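Local structure of MccB protein (Escherichia coli, 6OM4) at residues A[237-242]-A[288-293]. The protein modifies the N-formylated MccA peptide with an adenosine nucleotide from ATP in the biosynthesis of microcin C7, a Trojan horse antibiotic. Numbering follows the deposited sequence.
Sequences AGYVND and PATFAP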
loop_
_atom_site.group_PDB
_atom_site.type_symbol
_atom_site.label_atom_id
_atom_site.label_comp_id
_atom_site.label_asym_id
_atom_site.label_seq_id
_atom_site.Cartn_x
_atom_site.Cartn_y
_atom_site.Cartn_z
ATOM N N ALA A 237 -2.118 -9.408 3.258
ATOM C CA ALA A 237 -0.834 -9.484 2.575
ATOM C C ALA A 237 -0.006 -10.574 3.234
ATOM O O ALA A 237 -0.260 -10.936 4.379
ATOM C CB ALA A 237 -0.085 -8.164 2.654
ATOM N N GLY A 238 1.003 -11.036 2.504
ATOM C CA GLY A 238 1.893 -12.031 3.010
ATOM C C GLY A 238 2.649 -12.674 1.870
ATOM O O GLY A 238 3.087 -12.002 0.975
ATOM N N TYR A 239 2.833 -13.988 1.961
ATOM C CA TYR A 239 3.647 -14.708 0.995
ATOM C C TYR A 239 3.217 -16.175 1.003
ATOM O O TYR A 239 2.757 -16.705 2.018
ATOM C CB TYR A 239 5.146 -14.557 1.297
ATOM C CG TYR A 239 5.425 -14.634 2.773
ATOM C CD1 TYR A 239 5.518 -15.857 3.434
ATOM C CD2 TYR A 239 5.467 -13.483 3.518
ATOM C CE1 TYR A 239 5.683 -15.900 4.814
ATOM C CE2 TYR A 239 5.687 -13.512 4.874
ATOM C CZ TYR A 239 5.740 -14.724 5.535
ATOM O OH TYR A 239 5.938 -14.673 6.890
ATOM N N VAL A 240 3.383 -16.809 -0.154
ATOM C CA VAL A 240 3.343 -18.217 -0.266
ATOM C C VAL A 240 4.777 -18.631 -0.601
ATOM O O VAL A 240 5.222 -18.466 -1.742
ATOM C CB VAL A 240 2.346 -18.725 -1.323
ATOM C CG1 VAL A 240 2.207 -20.223 -1.181
ATOM C CG2 VAL A 240 0.991 -18.064 -1.179
ATOM N N ASN A 241 5.509 -19.052 0.437
ATOM C CA ASN A 241 6.940 -19.282 0.341
ATOM C C ASN A 241 7.603 -18.060 -0.323
ATOM O O ASN A 241 7.582 -16.928 0.224
ATOM C CB ASN A 241 7.235 -20.645 -0.316
ATOM C CG ASN A 241 6.906 -21.827 0.575
ATOM O OD1 ASN A 241 6.689 -22.961 0.108
ATOM N ND2 ASN A 241 6.897 -21.596 1.861
ATOM N N ASP A 242 8.164 -18.249 -1.530
ATOM C CA ASP A 242 8.995 -17.263 -2.225
ATOM C C ASP A 242 8.188 -16.271 -3.087
ATOM O O ASP A 242 8.794 -15.430 -3.754
ATOM C CB ASP A 242 10.015 -18.006 -3.098
ATOM C CG ASP A 242 9.414 -19.155 -3.889
ATOM O OD1 ASP A 242 8.789 -18.891 -4.877
ATOM O OD2 ASP A 242 9.536 -20.317 -3.454
ATOM N N PRO A 288 6.587 -21.672 6.445
ATOM C CA PRO A 288 6.950 -21.023 5.198
ATOM C C PRO A 288 8.468 -20.904 5.071
ATOM O O PRO A 288 9.160 -20.684 6.078
ATOM C CB PRO A 288 6.404 -19.605 5.344
ATOM C CG PRO A 288 5.288 -19.742 6.296
ATOM C CD PRO A 288 5.578 -20.919 7.194
ATOM N N ALA A 289 8.966 -20.998 3.855
ATOM C CA ALA A 289 10.357 -20.635 3.638
ATOM C C ALA A 289 10.474 -19.083 3.587
ATOM O O ALA A 289 10.593 -18.488 2.573
ATOM C CB ALA A 289 10.817 -21.390 2.439
ATOM N N THR A 290 10.417 -18.427 4.766
ATOM C CA THR A 290 10.389 -16.928 4.794
ATOM C C THR A 290 11.734 -16.427 4.240
ATOM O O THR A 290 12.754 -17.097 4.349
ATOM C CB THR A 290 10.057 -16.336 6.172
ATOM O OG1 THR A 290 11.048 -16.707 7.126
ATOM C CG2 THR A 290 8.704 -16.750 6.691
ATOM N N PHE A 291 11.699 -15.288 3.546
ATOM C CA PHE A 291 12.895 -14.590 3.107
ATOM C C PHE A 291 12.617 -13.087 3.213
ATOM O O PHE A 291 11.586 -12.687 2.709
ATOM C CB PHE A 291 13.061 -15.096 1.683
ATOM C CG PHE A 291 14.255 -14.596 0.929
ATOM C CD1 PHE A 291 15.493 -14.574 1.536
ATOM C CD2 PHE A 291 14.123 -14.221 -0.389
ATOM C CE1 PHE A 291 16.602 -14.178 0.814
ATOM C CE2 PHE A 291 15.236 -13.819 -1.108
ATOM C CZ PHE A 291 16.461 -13.803 -0.493
ATOM N N ALA A 292 13.417 -12.291 3.948
ATOM C CA ALA A 292 13.034 -10.885 4.194
ATOM C C ALA A 292 12.640 -10.167 2.906
ATOM O O ALA A 292 11.668 -9.400 2.914
ATOM C CB ALA A 292 14.131 -10.131 4.912
ATOM N N PRO A 293 13.376 -10.294 1.782
ATOM C CA PRO A 293 12.997 -9.558 0.569
ATOM C C PRO A 293 11.548 -9.821 0.129
ATOM O O PRO A 293 10.863 -8.889 -0.288
ATOM C CB PRO A 293 13.997 -10.041 -0.469
ATOM C CG PRO A 293 15.251 -10.343 0.343
ATOM C CD PRO A 293 14.719 -10.912 1.650
#
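Y239 and P288 meet at the active site of the ThiF-type, Rossmann-like nucleotide-binding domain, where the end of strand 234-240 faces the loop leading into helix 292-311. The proline comes to the rim of the phenol ring: its CB lies at the edge, close to the ring plane, 3.8 Å from Y239 CE1, and the two side chains cross at about a right angle. T290 approaches the hydroxyl end of the ring obliquely, with its methyl CG2 3.5 Å from Y239 OH and 3.7 Å from Y239 CE1. The tyrosine reaches them with CG between its backbone N and carbonyl carbon (chi1 40°), which carries the ring off the strand toward the loop. At the turn after the strand, N241 lays its amide end near the backbone of the loop, beside P288 and A289. The loop is bent here by an inverse gamma turn centred on A289, closed by a weak hydrogen bond of 2.9 Å from T290 N to P288 O. V294 and N295 of helix 292-311 also touch Y239, whose side chain contacts the bound phosphoramidate adenosine ND7. The bound peptide is hydrogen-bonded to the backbone of Y239 and packs an apolar side chain on P288, so the strand end and the loop both border the peptide, and Y239 also meets the nucleotide. T290 touches R157, a residue of the ATP and pyrophosphate site. T290 OG1 sits between the backbone N and carbonyl carbon (chi1 62°), leaving T290 CG2 anti to the carbonyl carbon and 3.8 Å from Y239 CZ.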